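Local coordinates for protein restriction endonuclease AspBHI (Azoarcus sp., PDB 4OC8) that probably binds modified DNA and cuts it as a modification-dependent restriction endonuclease that assembles as a tetramer, at residues A[11-16]-A[177-182]; A[36-41]-A[183-188]; A[137-142]-A[196-201]. All coordinates share one frame; numbering follows the deposited sequence.

Interaction 1 of 3, residues A[11-16]-A[177-182]; sequences QVDLIV and EAVIPR
The guanidinium of Arg182 lies against the start of the opposing segment, with the backbone N of Gln11 over one of its faces and Val12 O at its edge, near the plane. The other flat group, the carboxylate of Asp13, is met through OD1 by the backbone N of Arg182 at 2.8 Å, on the anti side and 33° out of the carboxylate plane. Just beyond these groups begins a small antiparallel beta ribbon, strands 14-15 and 179-180, in the N-terminal region, whose sequence family belongs to the PUA clan. Leu14 and Ile180 form the hydrogen-bonded pair, with Leu14 N to Ile180 O at 3.0 Å and Ile180 N to Leu14 O at 2.9 Å; Val16 N then reaches Ala178 O at 3.2 Å. Ile15 and Val179 make the adjacent non-hydrogen-bonded pair.

Leu14 and Ile180 share one face of the ribbon, meeting CB to CB at 3.9 Å, and both rest on Phe136 of strand 133-142. On the other face lie Ile15 and Val179, which pack on Leu92 of the second subunit. Val179 turns CG1 to Asp13 CB at 3.6 Å, the two side chains crossing at about a right angle.

Pro181 is the N-cap of helix 182-189, so the amide held by Asp13 belongs to the helix's first residue, and the helix end would probably favour the negative carboxylate. Arg182 starts with CG between its backbone N and carbonyl carbon (chi1 68°), and its chain bends at chi3 (-82°); NH1 then bonds to Pro36 O. Where the chain bends, CD sits 3.3 Å from Val12 O and 3.4 Å from Gln11 O.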
loop_
_atom_site.group_PDB
_atom_site.type_symbol
_atom_site.label_atom_id
_atom_site.label_comp_id
_atom_site.label_asym_id
_atom_site.label_seq_id
_atom_site.Cartn_x
_atom_site.Cartn_y
_atom_site.Cartn_z
ATOM N N GLN A 11 -35.077 -14.607 22.801
ATOM C CA GLN A 11 -35.684 -13.280 22.847
ATOM C C GLN A 11 -34.807 -12.156 22.289
ATOM O O GLN A 11 -35.287 -11.304 21.539
ATOM C CB GLN A 11 -36.115 -12.950 24.284
ATOM C CG GLN A 11 -37.289 -13.789 24.778
ATOM C CD GLN A 11 -37.329 -13.916 26.287
ATOM O OE1 GLN A 11 -36.434 -13.440 26.988
ATOM N NE2 GLN A 11 -38.370 -14.567 26.797
ATOM N N VAL A 12 -33.529 -12.153 22.655
ATOM C CA VAL A 12 -32.629 -11.061 22.281
ATOM C C VAL A 12 -32.284 -11.044 20.780
ATOM O O VAL A 12 -32.244 -12.082 20.123
ATOM C CB VAL A 12 -31.341 -11.079 23.147
ATOM C CG1 VAL A 12 -30.491 -12.293 22.821
ATOM C CG2 VAL A 12 -30.543 -9.798 22.968
ATOM N N ASP A 13 -32.061 -9.849 20.242
ATOM C CA ASP A 13 -31.644 -9.686 18.854
ATOM C C ASP A 13 -30.177 -10.076 18.649
ATOM O O ASP A 13 -29.459 -10.372 19.606
ATOM C CB ASP A 13 -31.861 -8.237 18.405
ATOM C CG ASP A 13 -33.291 -7.964 17.985
ATOM O OD1 ASP A 13 -33.940 -8.909 17.483
ATOM O OD2 ASP A 13 -33.761 -6.812 18.151
ATOM N N LEU A 14 -29.740 -10.070 17.393
ATOM C CA LEU A 14 -28.345 -10.337 17.055
ATOM C C LEU A 14 -27.543 -9.041 17.014
ATOM O O LEU A 14 -27.661 -8.262 16.068
ATOM C CB LEU A 14 -28.242 -11.043 15.701
ATOM C CG LEU A 14 -28.470 -12.554 15.638
ATOM C CD1 LEU A 14 -29.903 -12.913 15.968
ATOM C CD2 LEU A 14 -28.103 -13.060 14.263
ATOM N N ILE A 15 -26.720 -8.824 18.036
ATOM C CA ILE A 15 -25.972 -7.577 18.193
ATOM C C ILE A 15 -24.486 -7.756 17.860
ATOM O O ILE A 15 -23.839 -8.693 18.333
ATOM C CB ILE A 15 -26.140 -7.026 19.628
ATOM C CG1 ILE A 15 -27.630 -6.934 19.977
ATOM C CG2 ILE A 15 -25.447 -5.674 19.782
ATOM C CD1 ILE A 15 -27.931 -7.020 21.459
ATOM N N VAL A 16 -23.954 -6.858 17.036
ATOM C CA VAL A 16 -22.565 -6.946 16.592
ATOM C C VAL A 16 -21.585 -7.038 17.761
ATOM O O VAL A 16 -21.598 -6.198 18.666
ATOM C CB VAL A 16 -22.188 -5.762 15.686
ATOM C CG1 VAL A 16 -20.691 -5.741 15.435
ATOM C CG2 VAL A 16 -22.959 -5.837 14.379
ATOM N N GLU A 177 -24.682 -2.627 9.911
ATOM C CA GLU A 177 -25.885 -2.732 10.727
ATOM C C GLU A 177 -25.484 -3.167 12.130
ATOM O O GLU A 177 -24.831 -4.191 12.291
ATOM C CB GLU A 177 -26.861 -3.753 10.134
ATOM C CG GLU A 177 -27.354 -3.408 8.735
ATOM C CD GLU A 177 -28.310 -2.217 8.709
ATOM O OE1 GLU A 177 -28.919 -1.904 9.755
ATOM O OE2 GLU A 177 -28.461 -1.598 7.633
ATOM N N ALA A 178 -25.875 -2.401 13.144
ATOM C CA ALA A 178 -25.502 -2.726 14.520
ATOM C C ALA A 178 -26.372 -3.833 15.114
ATOM O O ALA A 178 -25.909 -4.620 15.940
ATOM C CB ALA A 178 -25.546 -1.485 15.399
ATOM N N VAL A 179 -27.635 -3.887 14.701
ATOM C CA VAL A 179 -28.560 -4.881 15.239
ATOM C C VAL A 179 -29.367 -5.585 14.151
ATOM O O VAL A 179 -30.012 -4.948 13.313
ATOM C CB VAL A 179 -29.538 -4.267 16.262
ATOM C CG1 VAL A 179 -30.472 -5.335 16.786
ATOM C CG2 VAL A 179 -28.779 -3.612 17.413
ATOM N N ILE A 180 -29.322 -6.911 14.176
ATOM C CA ILE A 180 -30.097 -7.716 13.245
ATOM C C ILE A 180 -31.273 -8.351 13.980
ATOM O O ILE A 180 -31.079 -9.166 14.881
ATOM C CB ILE A 180 -29.232 -8.815 12.609
ATOM C CG1 ILE A 180 -27.908 -8.224 12.121
ATOM C CG2 ILE A 180 -29.978 -9.486 11.477
ATOM C CD1 ILE A 180 -28.074 -7.170 11.057
ATOM N N PRO A 181 -32.499 -7.964 13.605
ATOM C CA PRO A 181 -33.716 -8.447 14.259
ATOM C C PRO A 181 -33.816 -9.960 14.163
ATOM O O PRO A 181 -33.748 -10.486 13.054
ATOM C CB PRO A 181 -34.829 -7.812 13.421
ATOM C CG PRO A 181 -34.204 -6.633 12.775
ATOM C CD PRO A 181 -32.797 -7.043 12.497
ATOM N N ARG A 182 -33.976 -10.650 15.290
ATOM C CA ARG A 182 -34.144 -12.098 15.251
ATOM C C ARG A 182 -35.475 -12.487 14.609
ATOM O O ARG A 182 -35.608 -13.582 14.060
ATOM C CB ARG A 182 -33.995 -12.732 16.639
ATOM C CG ARG A 182 -35.094 -12.395 17.628
ATOM C CD ARG A 182 -35.019 -13.307 18.849
ATOM N NE ARG A 182 -35.649 -14.604 18.609
ATOM C CZ ARG A 182 -35.122 -15.773 18.959
ATOM N NH1 ARG A 182 -33.943 -15.818 19.564
ATOM N NH2 ARG A 182 -35.776 -16.899 18.700
#

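Interaction 2 of 3, residues A[36-41]-A[183-188]; sequences PLVGVS and AWVHAV. With PO4 (phosphate ion), chain G; PO4 (phosphate ion), chain F.
Pro36 meets His186 through its backbone alone: its O faces the edge of the imidazole, 3.8 Å from CE1, and also accepts a hydrogen bond from Arg182 NH1. Leu37, the last residue of helix 34-37, accepts the one hydrogen bond between the two segments. His186 NE2 donates to Leu37 O at 3.1 Å, with an N-H...O angle of 147°. It approaches above the carbonyl plane instead of along a lone pair, and the acceptor is tilted 22° from the ring plane.

At Val38 the chain leaves helical angles, and its O turns over one face of the imidazole, offset toward the rim and 3.4 Å from CE1. The junction joins the end of one short helix to the flank of another, helix 182-189, within the PUA-clan N-terminal region. Val38 CG1 touches Val185 CG1 at 4.2 Å, and both valines continue onto Leu57 of strand 55-62. His186 leaves its helix with CG anti to the carbonyl carbon (chi1 -70°), which carries the imidazole across to these carbonyls.

Gly39 follows with backbone angles at which a CB would collide with the carbonyl O of Val38; such a CB would also come close to His186 ND1. That nitrogen makes weak hydrogen bonds to one phosphate, O4 at 3.2 Å and O3 at 3.5 Å. An acceptor at NE2 and an anion at ND1 would be consistent with a ring protonated on both nitrogens. Farther on, Ser41 OG bonds a second phosphate through O2 at 3.1 Å; both ions probably came from the crystallisation liquor.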
loop_
_atom_site.group_PDB
_atom_site.type_symbol
_atom_site.label_atom_id
_atom_site.label_comp_id
_atom_site.label_asym_id
_atom_site.label_seq_id
_atom_site.Cartn_x
_atom_site.Cartn_y
_atom_site.Cartn_z
ATOM N N PRO A 36 -31.384 -21.863 19.588
ATOM C CA PRO A 36 -32.453 -20.917 19.915
ATOM C C PRO A 36 -32.218 -19.526 19.322
ATOM O O PRO A 36 -33.192 -18.828 19.034
ATOM C CB PRO A 36 -32.405 -20.855 21.443
ATOM C CG PRO A 36 -31.013 -21.170 21.782
ATOM C CD PRO A 36 -30.587 -22.204 20.781
ATOM N N LEU A 37 -30.964 -19.123 19.137
ATOM C CA LEU A 37 -30.700 -17.783 18.611
ATOM C C LEU A 37 -31.049 -17.642 17.127
ATOM O O LEU A 37 -31.531 -16.599 16.701
ATOM C CB LEU A 37 -29.245 -17.365 18.858
ATOM C CG LEU A 37 -28.845 -15.936 18.484
ATOM C CD1 LEU A 37 -29.578 -14.926 19.355
ATOM C CD2 LEU A 37 -27.332 -15.748 18.581
ATOM N N VAL A 38 -30.809 -18.689 16.346
ATOM C CA VAL A 38 -30.926 -18.587 14.893
ATOM C C VAL A 38 -31.944 -19.561 14.304
ATOM O O VAL A 38 -32.715 -19.202 13.414
ATOM C CB VAL A 38 -29.550 -18.802 14.201
ATOM C CG1 VAL A 38 -29.699 -18.877 12.692
ATOM C CG2 VAL A 38 -28.582 -17.691 14.575
ATOM N N GLY A 39 -31.918 -20.802 14.779
ATOM C CA GLY A 39 -32.819 -21.822 14.283
ATOM C C GLY A 39 -32.126 -22.836 13.395
ATOM O O GLY A 39 -32.771 -23.701 12.803
ATOM N N VAL A 40 -30.806 -22.726 13.292
ATOM C CA VAL A 40 -30.020 -23.703 12.551
ATOM C C VAL A 40 -29.780 -24.935 13.418
ATOM O O VAL A 40 -30.181 -24.968 14.581
ATOM C CB VAL A 40 -28.669 -23.119 12.096
ATOM C CG1 VAL A 40 -28.872 -22.141 10.954
ATOM C CG2 VAL A 40 -27.956 -22.452 13.261
ATOM N N SER A 41 -29.132 -25.948 12.854
ATOM C CA SER A 41 -28.814 -27.150 13.616
ATOM C C SER A 41 -27.651 -26.905 14.575
ATOM O O SER A 41 -27.123 -25.796 14.662
ATOM C CB SER A 41 -28.507 -28.316 12.680
ATOM O OG SER A 41 -29.647 -28.653 11.911
ATOM N N ALA A 183 -36.449 -11.584 14.673
ATOM C CA ALA A 183 -37.712 -11.767 13.967
ATOM C C ALA A 183 -37.469 -11.963 12.470
ATOM O O ALA A 183 -38.034 -12.867 11.852
ATOM C CB ALA A 183 -38.620 -10.582 14.198
ATOM N N TRP A 184 -36.615 -11.115 11.897
ATOM C CA TRP A 184 -36.274 -11.195 10.479
ATOM C C TRP A 184 -35.521 -12.476 10.170
ATOM O O TRP A 184 -35.786 -13.142 9.163
ATOM C CB TRP A 184 -35.422 -9.998 10.061
ATOM C CG TRP A 184 -35.053 -9.998 8.604
ATOM C CD1 TRP A 184 -35.907 -9.884 7.543
ATOM C CD2 TRP A 184 -33.735 -10.095 8.048
ATOM N NE1 TRP A 184 -35.203 -9.914 6.362
ATOM C CE2 TRP A 184 -33.867 -10.041 6.646
ATOM C CE3 TRP A 184 -32.456 -10.227 8.600
ATOM C CZ2 TRP A 184 -32.768 -10.113 5.787
ATOM C CZ3 TRP A 184 -31.367 -10.298 7.747
ATOM C CH2 TRP A 184 -31.531 -10.240 6.357
ATOM N N VAL A 185 -34.574 -12.810 11.041
ATOM C CA VAL A 185 -33.760 -14.004 10.866
ATOM C C VAL A 185 -34.636 -15.247 10.809
ATOM O O VAL A 185 -34.550 -16.027 9.864
ATOM C CB VAL A 185 -32.718 -14.147 11.985
ATOM C CG1 VAL A 185 -31.999 -15.476 11.871
ATOM C CG2 VAL A 185 -31.728 -12.999 11.921
ATOM N N HIS A 186 -35.497 -15.408 11.808
ATOM C CA HIS A 186 -36.377 -16.569 11.876
ATOM C C HIS A 186 -37.451 -16.571 10.790
ATOM O O HIS A 186 -37.835 -17.630 10.303
ATOM C CB HIS A 186 -37.000 -16.687 13.265
ATOM C CG HIS A 186 -36.024 -17.089 14.328
ATOM N ND1 HIS A 186 -35.964 -18.368 14.839
ATOM C CD2 HIS A 186 -35.063 -16.382 14.968
ATOM C CE1 HIS A 186 -35.014 -18.429 15.756
ATOM N NE2 HIS A 186 -34.450 -17.237 15.851
ATOM N N ALA A 187 -37.924 -15.393 10.403
ATOM C CA ALA A 187 -38.896 -15.295 9.312
ATOM C C ALA A 187 -38.304 -15.755 7.979
ATOM O O ALA A 187 -38.860 -16.632 7.316
ATOM C CB ALA A 187 -39.431 -13.878 9.194
ATOM N N VAL A 188 -37.180 -15.153 7.593
ATOM C CA VAL A 188 -36.476 -15.535 6.371
ATOM C C VAL A 188 -36.074 -17.006 6.440
ATOM O O VAL A 188 -36.097 -17.720 5.435
ATOM C CB VAL A 188 -35.216 -14.664 6.155
ATOM C CG1 VAL A 188 -34.449 -15.119 4.923
ATOM C CG2 VAL A 188 -35.598 -13.206 6.017
HETATM P P PO4 G . -38.288 -20.985 13.952
HETATM O O1 PO4 G . -39.208 -22.042 13.385
HETATM O O2 PO4 G . -39.064 -20.046 14.850
HETATM O O3 PO4 G . -37.188 -21.645 14.754
HETATM O O4 PO4 G . -37.677 -20.203 12.812
HETATM P P PO4 F . -27.421 -28.461 8.313
HETATM O O1 PO4 F . -27.464 -28.981 6.896
HETATM O O2 PO4 F . -28.787 -28.625 8.941
HETATM O O3 PO4 F . -26.406 -29.252 9.107
HETATM O O4 PO4 F . -27.040 -26.997 8.308
#

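Interaction 3 of 3, residues A[137-142]-A[196-201]; sequences RGLAVP and LAPVAW
Leu139 and Val141, two residues apart on strand 133-142, both reach the benzene part of the Trp201 indole, setting the first turn of helix 199-207 against the large mixed sheet of the N-terminal region. This is helix-on-sheet packing in a buried place, and all the side-chain contacts are apolar.

Trp201 holds CG opposite its backbone nitrogen (chi1 -178°), and chi2 of -96° turns the ring so that the CE3 and CZ3 corner leads toward the strand. Leu139 also extends, with CG anti to the main-chain N (chi1 157°), throwing both methyls at the indole: CD1 lies 4.0 Å from Trp201 CE3, the two side chains crossing at about a right angle. Its other branch, CD2, is 4.1 Å from the same CE3 and 4.2 Å from Pro198 CG, so the leucine fork touches both the N-cap proline and the indole. Val141 slides past the tryptophan in the opposite direction; its CG1 stands 3.6 Å from Trp201 CZ3. Both aliphatic groups come at the ring obliquely.

Pro198 is the N-cap of the helix, and Ala200 N is bonded to Glu177 OE2. Beyond the segments, Trp201 meets Trp184 edge-to-face and also meets Trp204, whose side chain touches Val141 as well. Were Trp201 an alanine, the Leu139 and Val141 methyls would probably face a gap and Trp184 would lose its edge-to-face partner.

Ala140 points its methyl away from the helix, but its carbonyl turns to the ring: Ala140 O lies in the indole plane at its edge, 3.8 Å from Trp201 CZ3.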
loop_
_atom_site.group_PDB
_atom_site.type_symbol
_atom_site.label_atom_id
_atom_site.label_comp_id
_atom_site.label_asym_id
_atom_site.label_seq_id
_atom_site.Cartn_x
_atom_site.Cartn_y
_atom_site.Cartn_z
ATOM N N ARG A 137 -20.471 -11.492 14.606
ATOM C CA ARG A 137 -19.562 -10.551 13.962
ATOM C C ARG A 137 -20.256 -9.650 12.954
ATOM O O ARG A 137 -19.714 -8.615 12.562
ATOM C CB ARG A 137 -18.401 -11.291 13.296
ATOM C CG ARG A 137 -17.447 -11.944 14.283
ATOM C CD ARG A 137 -17.194 -11.048 15.480
ATOM N NE ARG A 137 -16.014 -11.456 16.233
ATOM C CZ ARG A 137 -14.895 -10.741 16.315
ATOM N NH1 ARG A 137 -14.807 -9.572 15.697
ATOM N NH2 ARG A 137 -13.869 -11.192 17.024
ATOM N N GLY A 138 -21.450 -10.044 12.533
ATOM C CA GLY A 138 -22.226 -9.228 11.622
ATOM C C GLY A 138 -22.994 -9.985 10.552
ATOM O O GLY A 138 -22.905 -11.208 10.430
ATOM N N LEU A 139 -23.757 -9.232 9.773
ATOM C CA LEU A 139 -24.490 -9.764 8.638
ATOM C C LEU A 139 -23.673 -9.436 7.403
ATOM O O LEU A 139 -23.204 -8.310 7.248
ATOM C CB LEU A 139 -25.870 -9.110 8.561
ATOM C CG LEU A 139 -26.581 -9.108 7.212
ATOM C CD1 LEU A 139 -27.262 -10.440 6.952
ATOM C CD2 LEU A 139 -27.570 -7.963 7.146
ATOM N N ALA A 140 -23.492 -10.411 6.522
ATOM C CA ALA A 140 -22.542 -10.231 5.434
ATOM C C ALA A 140 -23.103 -10.525 4.051
ATOM O O ALA A 140 -24.077 -11.260 3.903
ATOM C CB ALA A 140 -21.297 -11.068 5.685
ATOM N N VAL A 141 -22.467 -9.940 3.042
ATOM C CA VAL A 141 -22.809 -10.205 1.651
ATOM C C VAL A 141 -21.575 -10.682 0.879
ATOM O O VAL A 141 -20.447 -10.365 1.255
ATOM C CB VAL A 141 -23.398 -8.954 0.971
ATOM C CG1 VAL A 141 -24.703 -8.560 1.639
ATOM C CG2 VAL A 141 -22.402 -7.808 1.011
ATOM N N PRO A 142 -21.785 -11.464 -0.192
ATOM C CA PRO A 142 -20.676 -11.920 -1.033
ATOM C C PRO A 142 -19.970 -10.764 -1.723
ATOM O O PRO A 142 -20.621 -9.814 -2.154
ATOM C CB PRO A 142 -21.373 -12.781 -2.087
ATOM C CG PRO A 142 -22.630 -13.223 -1.437
ATOM C CD PRO A 142 -23.062 -12.083 -0.585
ATOM N N LEU A 196 -38.710 -6.577 7.614
ATOM C CA LEU A 196 -37.829 -6.197 8.712
ATOM C C LEU A 196 -36.361 -6.265 8.299
ATOM O O LEU A 196 -35.466 -6.216 9.146
ATOM C CB LEU A 196 -38.067 -7.079 9.942
ATOM C CG LEU A 196 -39.287 -6.767 10.814
ATOM C CD1 LEU A 196 -40.558 -7.328 10.193
ATOM C CD2 LEU A 196 -39.097 -7.292 12.238
ATOM N N ALA A 197 -36.119 -6.383 6.995
ATOM C CA ALA A 197 -34.760 -6.432 6.467
ATOM C C ALA A 197 -34.027 -5.127 6.740
ATOM O O ALA A 197 -34.576 -4.046 6.517
ATOM C CB ALA A 197 -34.780 -6.721 4.976
ATOM N N PRO A 198 -32.786 -5.222 7.242
ATOM C CA PRO A 198 -31.941 -4.041 7.448
ATOM C C PRO A 198 -31.779 -3.250 6.159
ATOM O O PRO A 198 -31.844 -3.827 5.073
ATOM C CB PRO A 198 -30.604 -4.645 7.877
ATOM C CG PRO A 198 -30.991 -5.910 8.562
ATOM C CD PRO A 198 -32.164 -6.443 7.779
ATOM N N VAL A 199 -31.586 -1.942 6.283
ATOM C CA VAL A 199 -31.536 -1.065 5.121
ATOM C C VAL A 199 -30.391 -1.452 4.188
ATOM O O VAL A 199 -30.563 -1.480 2.969
ATOM C CB VAL A 199 -31.382 0.418 5.527
ATOM C CG1 VAL A 199 -31.493 1.309 4.311
ATOM C CG2 VAL A 199 -32.420 0.798 6.556
ATOM N N ALA A 200 -29.230 -1.751 4.766
ATOM C CA ALA A 200 -28.060 -2.130 3.979
ATOM C C ALA A 200 -28.323 -3.394 3.148
ATOM O O ALA A 200 -27.864 -3.514 2.001
ATOM C CB ALA A 200 -26.846 -2.315 4.887
ATOM N N TRP A 201 -29.082 -4.322 3.725
ATOM C CA TRP A 201 -29.446 -5.541 3.020
ATOM C C TRP A 201 -30.353 -5.263 1.823
ATOM O O TRP A 201 -30.087 -5.743 0.722
ATOM C CB TRP A 201 -30.097 -6.559 3.954
ATOM C CG TRP A 201 -30.421 -7.838 3.243
ATOM C CD1 TRP A 201 -31.617 -8.187 2.689
ATOM C CD2 TRP A 201 -29.526 -8.926 2.981
ATOM N NE1 TRP A 201 -31.529 -9.428 2.112
ATOM C CE2 TRP A 201 -30.255 -9.904 2.276
ATOM C CE3 TRP A 201 -28.182 -9.171 3.279
ATOM C CZ2 TRP A 201 -29.683 -11.108 1.862
ATOM C CZ3 TRP A 201 -27.618 -10.372 2.869
ATOM C CH2 TRP A 201 -28.367 -11.321 2.169
#

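In the fold
From the N terminus, the chain passes through 11-16, 36-41 and 137-142 before meeting their partners, 177-182, 183-188 and 196-201, in that same order. Each contact thus closes a long loop, of 160, 141 and 53 intervening residues, and all three loops cross one another. Interaction 1 joins the two strands of the ribbon, interaction 2 brings helix 182-189, directly after that ribbon, onto the end of helix 34-37, and interaction 3 lays the next helix, 199-207, on the large sheet. Neighbouring contacts touch: Ile180 packs on Val185 between interactions 1 and 2 and on Leu139 between 1 and 3, while Trp184 lies against Ala197 between 2 and 3.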